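Lipoprotein (Colwellia psychrerythraea, PDB 3O0Y) is of unknown function but is a putative lipoprotein that may bind lipid and belongs to a family related to metallopeptidases. Local coordinates at residues L112-A117 with Y288-K293; Y35-Q40 with R80-S85; N105-A110 with L598-N603. All coordinates share one frame; numbering follows the deposited sequence.

Interaction 1 (L112-A117 with Y288-K293)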
loop_
_atom_site.group_PDB
_atom_site.type_symbol
_atom_site.label_atom_id
_atom_site.label_comp_id
_atom_site.label_asym_id
_atom_site.label_seq_id
_atom_site.Cartn_x
_atom_site.Cartn_y
_atom_site.Cartn_z
ATOM N N LEU A 112 2.199 12.567 -11.696
ATOM C CA LEU A 112 2.884 12.021 -10.553
ATOM C C LEU A 112 3.552 13.082 -9.722
ATOM O O LEU A 112 3.507 13.062 -8.500
ATOM C CB LEU A 112 3.908 10.950 -10.928
ATOM C CG LEU A 112 3.527 9.568 -11.196
ATOM C CD1 LEU A 112 4.735 8.761 -11.686
ATOM C CD2 LEU A 112 2.929 9.011 -9.885
ATOM N N THR A 113 4.161 14.102 -10.373
ATOM C CA THR A 113 4.796 15.159 -9.622
ATOM C C THR A 113 3.723 15.975 -8.869
ATOM O O THR A 113 3.916 16.448 -7.728
ATOM C CB THR A 113 5.712 16.007 -10.483
ATOM O OG1 THR A 113 5.038 16.447 -11.685
ATOM C CG2 THR A 113 7.003 15.228 -10.846
ATOM N N ARG A 114 2.552 16.151 -9.487
ATOM C CA ARG A 114 1.419 16.792 -8.768
ATOM C C ARG A 114 0.888 15.901 -7.612
ATOM O O ARG A 114 0.556 16.398 -6.555
ATOM C CB ARG A 114 0.273 17.113 -9.716
ATOM C CG ARG A 114 -1.087 17.438 -9.105
ATOM C CD ARG A 114 -1.145 18.647 -8.160
ATOM N NE ARG A 114 -2.501 18.770 -7.618
ATOM C CZ ARG A 114 -3.009 17.996 -6.662
ATOM N NH1 ARG A 114 -2.239 17.048 -6.066
ATOM N NH2 ARG A 114 -4.273 18.157 -6.330
ATOM N N TYR A 115 0.893 14.599 -7.809
ATOM C CA TYR A 115 0.458 13.675 -6.774
ATOM C C TYR A 115 1.385 13.808 -5.569
ATOM O O TYR A 115 0.917 13.943 -4.447
ATOM C CB TYR A 115 0.551 12.258 -7.305
ATOM C CG TYR A 115 0.262 11.155 -6.335
ATOM C CD1 TYR A 115 -1.026 10.875 -5.943
ATOM C CD2 TYR A 115 1.281 10.311 -5.868
ATOM C CE1 TYR A 115 -1.320 9.788 -5.158
ATOM C CE2 TYR A 115 0.982 9.201 -5.088
ATOM C CZ TYR A 115 -0.313 8.960 -4.721
ATOM O OH TYR A 115 -0.628 7.878 -3.983
ATOM N N PHE A 116 2.683 13.889 -5.777
ATOM C CA PHE A 116 3.626 14.074 -4.654
ATOM C C PHE A 116 3.735 15.504 -4.130
ATOM O O PHE A 116 4.173 15.654 -3.039
ATOM C CB PHE A 116 4.967 13.585 -5.012
ATOM C CG PHE A 116 5.038 12.093 -5.220
ATOM C CD1 PHE A 116 4.666 11.216 -4.169
ATOM C CD2 PHE A 116 5.408 11.562 -6.439
ATOM C CE1 PHE A 116 4.647 9.817 -4.391
ATOM C CE2 PHE A 116 5.451 10.223 -6.660
ATOM C CZ PHE A 116 5.062 9.330 -5.630
ATOM N N ALA A 117 3.302 16.501 -4.900
ATOM C CA ALA A 117 3.168 17.858 -4.371
ATOM C C ALA A 117 1.984 17.981 -3.435
ATOM O O ALA A 117 1.967 18.897 -2.610
ATOM C CB ALA A 117 3.030 18.936 -5.538
ATOM N N TYR A 288 -11.395 15.720 0.628
ATOM C CA TYR A 288 -11.892 14.404 0.250
ATOM C C TYR A 288 -12.100 14.315 -1.237
ATOM O O TYR A 288 -11.742 13.285 -1.852
ATOM C CB TYR A 288 -13.172 14.058 1.032
ATOM C CG TYR A 288 -13.597 12.608 0.827
ATOM C CD1 TYR A 288 -12.726 11.565 1.147
ATOM C CD2 TYR A 288 -14.884 12.290 0.369
ATOM C CE1 TYR A 288 -13.115 10.238 0.956
ATOM C CE2 TYR A 288 -15.277 10.969 0.234
ATOM C CZ TYR A 288 -14.402 9.982 0.500
ATOM O OH TYR A 288 -14.811 8.662 0.335
ATOM N N GLN A 289 -12.620 15.371 -1.861
ATOM C CA GLN A 289 -12.785 15.339 -3.326
ATOM C C GLN A 289 -11.413 15.163 -4.053
ATOM O O GLN A 289 -11.262 14.395 -5.031
ATOM C CB GLN A 289 -13.585 16.543 -3.871
ATOM C CG GLN A 289 -14.075 16.325 -5.327
ATOM C CD GLN A 289 -15.117 15.160 -5.459
ATOM O OE1 GLN A 289 -15.005 14.166 -6.286
ATOM N NE2 GLN A 289 -16.148 15.276 -4.641
ATOM N N ASP A 290 -10.399 15.791 -3.533
ATOM C CA ASP A 290 -9.022 15.562 -3.994
ATOM C C ASP A 290 -8.512 14.147 -3.755
ATOM O O ASP A 290 -7.919 13.552 -4.651
ATOM C CB ASP A 290 -8.048 16.588 -3.367
ATOM C CG ASP A 290 -6.598 16.376 -3.863
ATOM O OD1 ASP A 290 -6.318 16.627 -5.085
ATOM O OD2 ASP A 290 -5.811 15.800 -3.074
ATOM N N ALA A 291 -8.841 13.588 -2.594
ATOM C CA ALA A 291 -8.494 12.199 -2.311
ATOM C C ALA A 291 -9.160 11.252 -3.276
ATOM O O ALA A 291 -8.527 10.276 -3.744
ATOM C CB ALA A 291 -8.773 11.837 -0.896
ATOM N N ILE A 292 -10.396 11.513 -3.624
ATOM C CA ILE A 292 -11.087 10.685 -4.613
ATOM C C ILE A 292 -10.388 10.740 -5.952
ATOM O O ILE A 292 -10.230 9.701 -6.619
ATOM C CB ILE A 292 -12.602 11.146 -4.742
ATOM C CG1 ILE A 292 -13.340 10.831 -3.482
ATOM C CG2 ILE A 292 -13.335 10.489 -5.957
ATOM C CD1 ILE A 292 -14.807 11.376 -3.457
ATOM N N LYS A 293 -9.973 11.953 -6.352
ATOM C CA LYS A 293 -9.185 12.069 -7.608
ATOM C C LYS A 293 -7.829 11.311 -7.531
ATOM O O LYS A 293 -7.476 10.522 -8.446
ATOM C CB LYS A 293 -8.972 13.531 -7.944
ATOM C CG LYS A 293 -8.165 13.579 -9.267
ATOM C CD LYS A 293 -8.257 14.788 -10.150
ATOM C CE LYS A 293 -7.657 14.400 -11.562
ATOM N NZ LYS A 293 -8.364 13.279 -12.353
HETATM O O HOH W 1 -3.161 15.756 -3.637
#
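R114 and D290 reach for each other from opposite directions, and their charged ends make the one direct contact between segments 112-117 and 288-293. NH2 of R114 donates to OD1 of D290 over 2.8 Å, a hydrogen bond that is also a salt bridge. The two flat groups are nearly but not fully coplanar, with guanidinium and carboxylate planes 27° apart. The oxygen lies at the edge of the guanidinium, near its plane, whereas the nitrogen meets OD1 from above the carboxylate plane and the bond is bent, with an N-H...O angle of 144°. A water closes the other half of the pair: NH1 of R114 donates to it at 2.9 Å, and it donates in turn to OD2 of D290 at 2.7 Å. This is a salt bridge with one direct and one water-mediated arm, spanning helices 100-117 and 284-296 of a mostly helical fold. On the arginine, CG stands anti to the backbone N (chi1 165°) and the chain then bends at chi2, which turns the guanidinium edge toward the acid. A leucine in place of R114 would probably leave the D290 carboxylate without its ionic mate across the contact and the bridging water without the NH1 donor it accepts from. OD1 also accepts from NE2 of Q294, one turn further along helix 284-296, while R114 packs against S87 and P120.

Interaction 2 (Y35-Q40 with R80-S85)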
loop_
_atom_site.group_PDB
_atom_site.type_symbol
_atom_site.label_atom_id
_atom_site.label_comp_id
_atom_site.label_asym_id
_atom_site.label_seq_id
_atom_site.Cartn_x
_atom_site.Cartn_y
_atom_site.Cartn_z
ATOM N N TYR A 35 12.290 14.957 -15.290
ATOM C CA TYR A 35 11.873 13.671 -14.696
ATOM C C TYR A 35 12.931 13.151 -13.766
ATOM O O TYR A 35 12.649 12.630 -12.673
ATOM C CB TYR A 35 11.634 12.615 -15.753
ATOM C CG TYR A 35 10.590 12.911 -16.865
ATOM C CD1 TYR A 35 9.602 13.865 -16.729
ATOM C CD2 TYR A 35 10.670 12.236 -18.044
ATOM C CE1 TYR A 35 8.741 14.133 -17.751
ATOM C CE2 TYR A 35 9.774 12.460 -19.082
ATOM C CZ TYR A 35 8.778 13.395 -18.936
ATOM O OH TYR A 35 7.879 13.712 -19.978
ATOM N N LEU A 36 14.189 13.349 -14.150
ATOM C CA LEU A 36 15.323 13.061 -13.276
ATOM C C LEU A 36 15.364 13.909 -12.039
ATOM O O LEU A 36 15.619 13.423 -10.905
ATOM C CB LEU A 36 16.623 13.198 -14.058
ATOM C CG LEU A 36 17.866 12.650 -13.300
ATOM C CD1 LEU A 36 17.796 11.073 -13.062
ATOM C CD2 LEU A 36 19.143 13.007 -14.116
ATOM N N GLN A 37 15.111 15.209 -12.220
ATOM C CA GLN A 37 15.102 16.108 -11.104
ATOM C C GLN A 37 14.016 15.734 -10.062
ATOM O O GLN A 37 14.230 15.810 -8.855
ATOM C CB GLN A 37 14.880 17.517 -11.592
ATOM C CG GLN A 37 14.919 18.529 -10.450
ATOM C CD GLN A 37 14.466 19.952 -10.899
ATOM O OE1 GLN A 37 14.328 20.238 -12.108
ATOM N NE2 GLN A 37 14.159 20.815 -9.911
ATOM N N ALA A 38 12.831 15.391 -10.543
ATOM C CA ALA A 38 11.769 14.852 -9.684
ATOM C C ALA A 38 12.191 13.607 -8.901
ATOM O O ALA A 38 12.009 13.554 -7.687
ATOM C CB ALA A 38 10.446 14.570 -10.480
ATOM N N LYS A 39 12.728 12.624 -9.614
ATOM C CA LYS A 39 13.228 11.447 -8.925
ATOM C C LYS A 39 14.234 11.795 -7.813
ATOM O O LYS A 39 14.086 11.339 -6.679
ATOM C CB LYS A 39 13.880 10.565 -9.961
ATOM C CG LYS A 39 14.633 9.414 -9.315
ATOM C CD LYS A 39 15.309 8.634 -10.401
ATOM C CE LYS A 39 16.710 8.641 -10.446
ATOM N NZ LYS A 39 17.315 7.425 -11.213
ATOM N N GLN A 40 15.253 12.591 -8.145
ATOM C CA GLN A 40 16.384 12.823 -7.239
ATOM C C GLN A 40 15.959 13.693 -6.054
ATOM O O GLN A 40 16.347 13.431 -4.907
ATOM C CB GLN A 40 17.590 13.380 -8.011
ATOM C CG GLN A 40 18.100 12.363 -9.036
ATOM C CD GLN A 40 19.425 12.686 -9.647
ATOM O OE1 GLN A 40 19.775 13.848 -9.837
ATOM N NE2 GLN A 40 20.150 11.642 -10.033
ATOM N N ARG A 80 7.189 20.154 -1.543
ATOM C CA ARG A 80 5.970 20.248 -2.328
ATOM C C ARG A 80 6.118 21.341 -3.404
ATOM O O ARG A 80 5.684 21.184 -4.551
ATOM C CB ARG A 80 4.760 20.503 -1.445
ATOM C CG ARG A 80 4.533 19.445 -0.378
ATOM C CD ARG A 80 3.343 19.742 0.479
ATOM N NE ARG A 80 3.295 18.947 1.645
ATOM C CZ ARG A 80 2.231 18.807 2.451
ATOM N NH1 ARG A 80 1.072 19.439 2.225
ATOM N NH2 ARG A 80 2.416 18.144 3.592
ATOM N N ALA A 81 6.657 22.486 -3.013
ATOM C CA ALA A 81 6.819 23.576 -3.979
ATOM C C ALA A 81 7.687 23.195 -5.153
ATOM O O ALA A 81 7.330 23.503 -6.279
ATOM C CB ALA A 81 7.378 24.825 -3.302
ATOM N N GLU A 82 8.769 22.468 -4.892
ATOM C CA GLU A 82 9.621 21.973 -5.949
ATOM C C GLU A 82 8.935 21.001 -6.885
ATOM O O GLU A 82 8.992 21.142 -8.119
ATOM C CB GLU A 82 10.859 21.297 -5.403
ATOM C CG GLU A 82 11.777 20.788 -6.579
ATOM C CD GLU A 82 13.140 20.298 -6.160
ATOM O OE1 GLU A 82 13.438 20.212 -4.924
ATOM O OE2 GLU A 82 13.922 20.041 -7.097
ATOM N N LEU A 83 8.227 20.039 -6.306
ATOM C CA LEU A 83 7.536 19.074 -7.147
ATOM C C LEU A 83 6.418 19.754 -7.934
ATOM O O LEU A 83 6.160 19.401 -9.046
ATOM C CB LEU A 83 6.983 17.923 -6.312
ATOM C CG LEU A 83 8.111 17.073 -5.725
ATOM C CD1 LEU A 83 7.496 16.303 -4.533
ATOM C CD2 LEU A 83 8.624 16.153 -6.797
ATOM N N LEU A 84 5.701 20.675 -7.338
ATOM C CA LEU A 84 4.614 21.385 -8.052
ATOM C C LEU A 84 5.205 22.229 -9.225
ATOM O O LEU A 84 4.692 22.247 -10.329
ATOM C CB LEU A 84 3.841 22.274 -7.049
ATOM C CG LEU A 84 2.565 22.856 -7.652
ATOM C CD1 LEU A 84 1.622 21.720 -8.157
ATOM C CD2 LEU A 84 1.826 23.743 -6.632
ATOM N N SER A 85 6.331 22.875 -8.988
ATOM C CA SER A 85 7.034 23.637 -10.034
ATOM C C SER A 85 7.436 22.725 -11.181
ATOM O O SER A 85 7.195 23.030 -12.323
ATOM C CB SER A 85 8.284 24.283 -9.474
ATOM O OG SER A 85 7.781 25.343 -8.656
#
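Q37 and E82 supply the polar half of this helix-helix contact. NE2 of Q37 donates to OE2 of E82 at 2.9 Å, and the bond is fairly straight, with an N-H...O angle of 162°. The acceptor lies close to the plane of the glutamine amide, and the nitrogen approaches OE2 on its anti side; the amide and carboxylate planes are 52° apart. Both chains are extended beyond CG, and in E82 CG is anti to the backbone N (chi1 -179°), which carries the acid across to helix 27-44. There OE2 takes a second hydrogen bond, from S41 OG, one turn after Q37.

The apolar half is slight. CD2 of L83 approaches CB of A38 to 4.4 Å, a loose van der Waals contact at the point where the backbones come nearest, with CA of A38 and CA of L83 6.5 Å apart. The small alanine side chain allows this approach.

Helix 100-117 lies against the same apolar side, where T113 touches A38 and F116 touches L83. L460 of the short helix 459-462 also packs on A38, so a helix from the later part of the chain joins the N-terminal helices here.

Interaction 3 (N105-A110 with L598-N603)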
loop_
_atom_site.group_PDB
_atom_site.type_symbol
_atom_site.label_atom_id
_atom_site.label_comp_id
_atom_site.label_asym_id
_atom_site.label_seq_id
_atom_site.Cartn_x
_atom_site.Cartn_y
_atom_site.Cartn_z
ATOM N N ASN A 105 4.505 9.713 -21.234
ATOM C CA ASN A 105 5.467 10.073 -20.198
ATOM C C ASN A 105 5.204 11.478 -19.667
ATOM O O ASN A 105 5.263 11.682 -18.476
ATOM C CB ASN A 105 6.905 9.992 -20.694
ATOM C CG ASN A 105 7.433 8.569 -20.825
ATOM O OD1 ASN A 105 6.933 7.674 -20.201
ATOM N ND2 ASN A 105 8.539 8.401 -21.597
ATOM N N GLN A 106 4.925 12.432 -20.557
ATOM C CA GLN A 106 4.656 13.793 -20.130
ATOM C C GLN A 106 3.448 13.860 -19.255
ATOM O O GLN A 106 3.469 14.516 -18.213
ATOM C CB GLN A 106 4.471 14.727 -21.346
ATOM C CG GLN A 106 4.224 16.162 -20.920
ATOM C CD GLN A 106 4.155 17.081 -22.153
ATOM O OE1 GLN A 106 3.825 16.620 -23.253
ATOM N NE2 GLN A 106 4.606 18.295 -22.009
ATOM N N GLN A 107 2.362 13.253 -19.705
ATOM C CA GLN A 107 1.107 13.293 -18.944
ATOM C C GLN A 107 1.231 12.576 -17.619
ATOM O O GLN A 107 0.840 13.136 -16.551
ATOM C CB GLN A 107 -0.026 12.710 -19.748
ATOM C CG GLN A 107 -1.355 12.749 -18.996
ATOM C CD GLN A 107 -2.571 12.447 -19.917
ATOM O OE1 GLN A 107 -2.413 12.458 -21.135
ATOM N NE2 GLN A 107 -3.782 12.249 -19.325
ATOM N N VAL A 108 1.815 11.385 -17.620
ATOM C CA VAL A 108 1.999 10.643 -16.387
ATOM C C VAL A 108 2.956 11.370 -15.444
ATOM O O VAL A 108 2.708 11.507 -14.253
ATOM C CB VAL A 108 2.481 9.224 -16.616
ATOM C CG1 VAL A 108 2.805 8.530 -15.278
ATOM C CG2 VAL A 108 1.411 8.505 -17.452
ATOM N N MET A 109 4.090 11.842 -15.948
ATOM C CA MET A 109 5.002 12.469 -15.043
ATOM C C MET A 109 4.499 13.825 -14.482
ATOM O O MET A 109 4.837 14.148 -13.352
ATOM C CB MET A 109 6.385 12.635 -15.665
ATOM C CG MET A 109 7.103 11.330 -15.840
ATOM S SD MET A 109 7.622 10.465 -14.332
ATOM C CE MET A 109 8.687 11.777 -13.601
ATOM N N ALA A 110 3.759 14.600 -15.267
ATOM C CA ALA A 110 3.084 15.836 -14.722
ATOM C C ALA A 110 2.120 15.411 -13.601
ATOM O O ALA A 110 2.043 16.039 -12.542
ATOM C CB ALA A 110 2.339 16.645 -15.841
ATOM N N LEU A 598 -4.409 4.550 -19.329
ATOM C CA LEU A 598 -4.755 3.150 -19.621
ATOM C C LEU A 598 -5.813 3.129 -20.766
ATOM O O LEU A 598 -5.671 2.355 -21.704
ATOM C CB LEU A 598 -5.296 2.465 -18.362
ATOM C CG LEU A 598 -5.708 0.983 -18.564
ATOM C CD1 LEU A 598 -4.556 0.127 -19.105
ATOM C CD2 LEU A 598 -6.247 0.419 -17.223
ATOM N N SER A 599 -6.807 4.031 -20.728
ATOM C CA SER A 599 -7.872 3.989 -21.787
ATOM C C SER A 599 -7.236 4.348 -23.146
ATOM O O SER A 599 -7.593 3.763 -24.160
ATOM C CB SER A 599 -9.073 4.919 -21.545
ATOM O OG SER A 599 -9.569 4.682 -20.211
ATOM N N ARG A 600 -6.375 5.361 -23.138
ATOM C CA ARG A 600 -5.680 5.768 -24.375
ATOM C C ARG A 600 -4.865 4.624 -24.964
ATOM O O ARG A 600 -4.865 4.422 -26.195
ATOM C CB ARG A 600 -4.752 6.971 -24.130
ATOM C CG ARG A 600 -3.904 7.250 -25.352
ATOM C CD ARG A 600 -2.930 8.410 -25.096
ATOM N NE ARG A 600 -3.713 9.520 -24.608
ATOM C CZ ARG A 600 -3.366 10.338 -23.627
ATOM N NH1 ARG A 600 -2.204 10.212 -22.978
ATOM N NH2 ARG A 600 -4.198 11.314 -23.305
ATOM N N ASN A 601 -4.175 3.862 -24.096
ATOM C CA ASN A 601 -3.370 2.717 -24.585
ATOM C C ASN A 601 -4.228 1.573 -25.128
ATOM O O ASN A 601 -3.914 0.958 -26.171
ATOM C CB ASN A 601 -2.399 2.203 -23.499
ATOM C CG ASN A 601 -1.279 3.192 -23.242
ATOM O OD1 ASN A 601 -0.986 4.027 -24.122
ATOM N ND2 ASN A 601 -0.573 3.060 -22.094
ATOM N N VAL A 602 -5.343 1.312 -24.445
ATOM C CA VAL A 602 -6.291 0.287 -24.943
ATOM C C VAL A 602 -6.811 0.703 -26.282
ATOM O O VAL A 602 -6.866 -0.066 -27.221
ATOM C CB VAL A 602 -7.442 0.024 -23.915
ATOM C CG1 VAL A 602 -8.611 -0.811 -24.549
ATOM C CG2 VAL A 602 -6.849 -0.726 -22.679
ATOM N N ASN A 603 -7.184 1.972 -26.396
ATOM C CA ASN A 603 -7.708 2.500 -27.667
ATOM C C ASN A 603 -6.688 2.477 -28.818
ATOM O O ASN A 603 -7.044 2.094 -29.971
ATOM C CB ASN A 603 -8.241 3.900 -27.483
ATOM C CG ASN A 603 -9.588 3.933 -26.816
ATOM O OD1 ASN A 603 -10.357 2.973 -26.846
ATOM N ND2 ASN A 603 -9.908 5.101 -26.260
#
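Q107 OE1 is gripped by both terminal nitrogens of R600, an end-on fork that converges on a single oxygen. NH1 of R600 reaches OE1 of Q107 at 2.9 Å, and NH2 of R600 reaches the same OE1 at 3.0 Å. The oxygen lies in the guanidinium plane, at its edge, but the amide is turned 58° against that plane. The two N-H groups therefore use OE1 differently: NH2 comes in the carbonyl plane on a lone pair, whereas NH1 stands above it. Both bonds are bent, at 143° for NH2 and 150° for NH1, as expected when two donors share one acceptor.

Further out, Q107 is extended beyond CG, while R600 is bent at chi3, which swings its head toward the glutamine. NH1 of R600 has another partner in OD1 of N104, and ND2 of N104 donates to OD1 of N601. N104 thus ties together successive residues of helix 595-608 and helps to set the arginine beside helix 100-117. S599, the preceding residue, packs on helix 555-574.

Because Q107 is neutral, the link sets a charged donor group against an amide dipole, with no ion pair formed between the two, and the fork probably holds the guanidinium in line with OE1.

In the fold
Helix 100-117 carries a segment of interactions 1 and 3 and packs against interaction 2. The centres of interactions 1 and 3, whose segments adjoin on this helix, are about 17 Å apart, while the centre of interaction 2 lies about 15 Å from that of interaction 1 and about 19 Å from that of interaction 3. Interaction 2 closes first along the chain, between helices 27-44 and 73-92; interaction 1 is then nested inside the much longer loop that interaction 3 closes near the C-terminus. A117 packs on L84 and Y35 on M109, so interaction 2 touches both of the others. One helix thus links the N-terminal helices to helix 284-296 and to helix 595-608, bringing together parts distant in sequence.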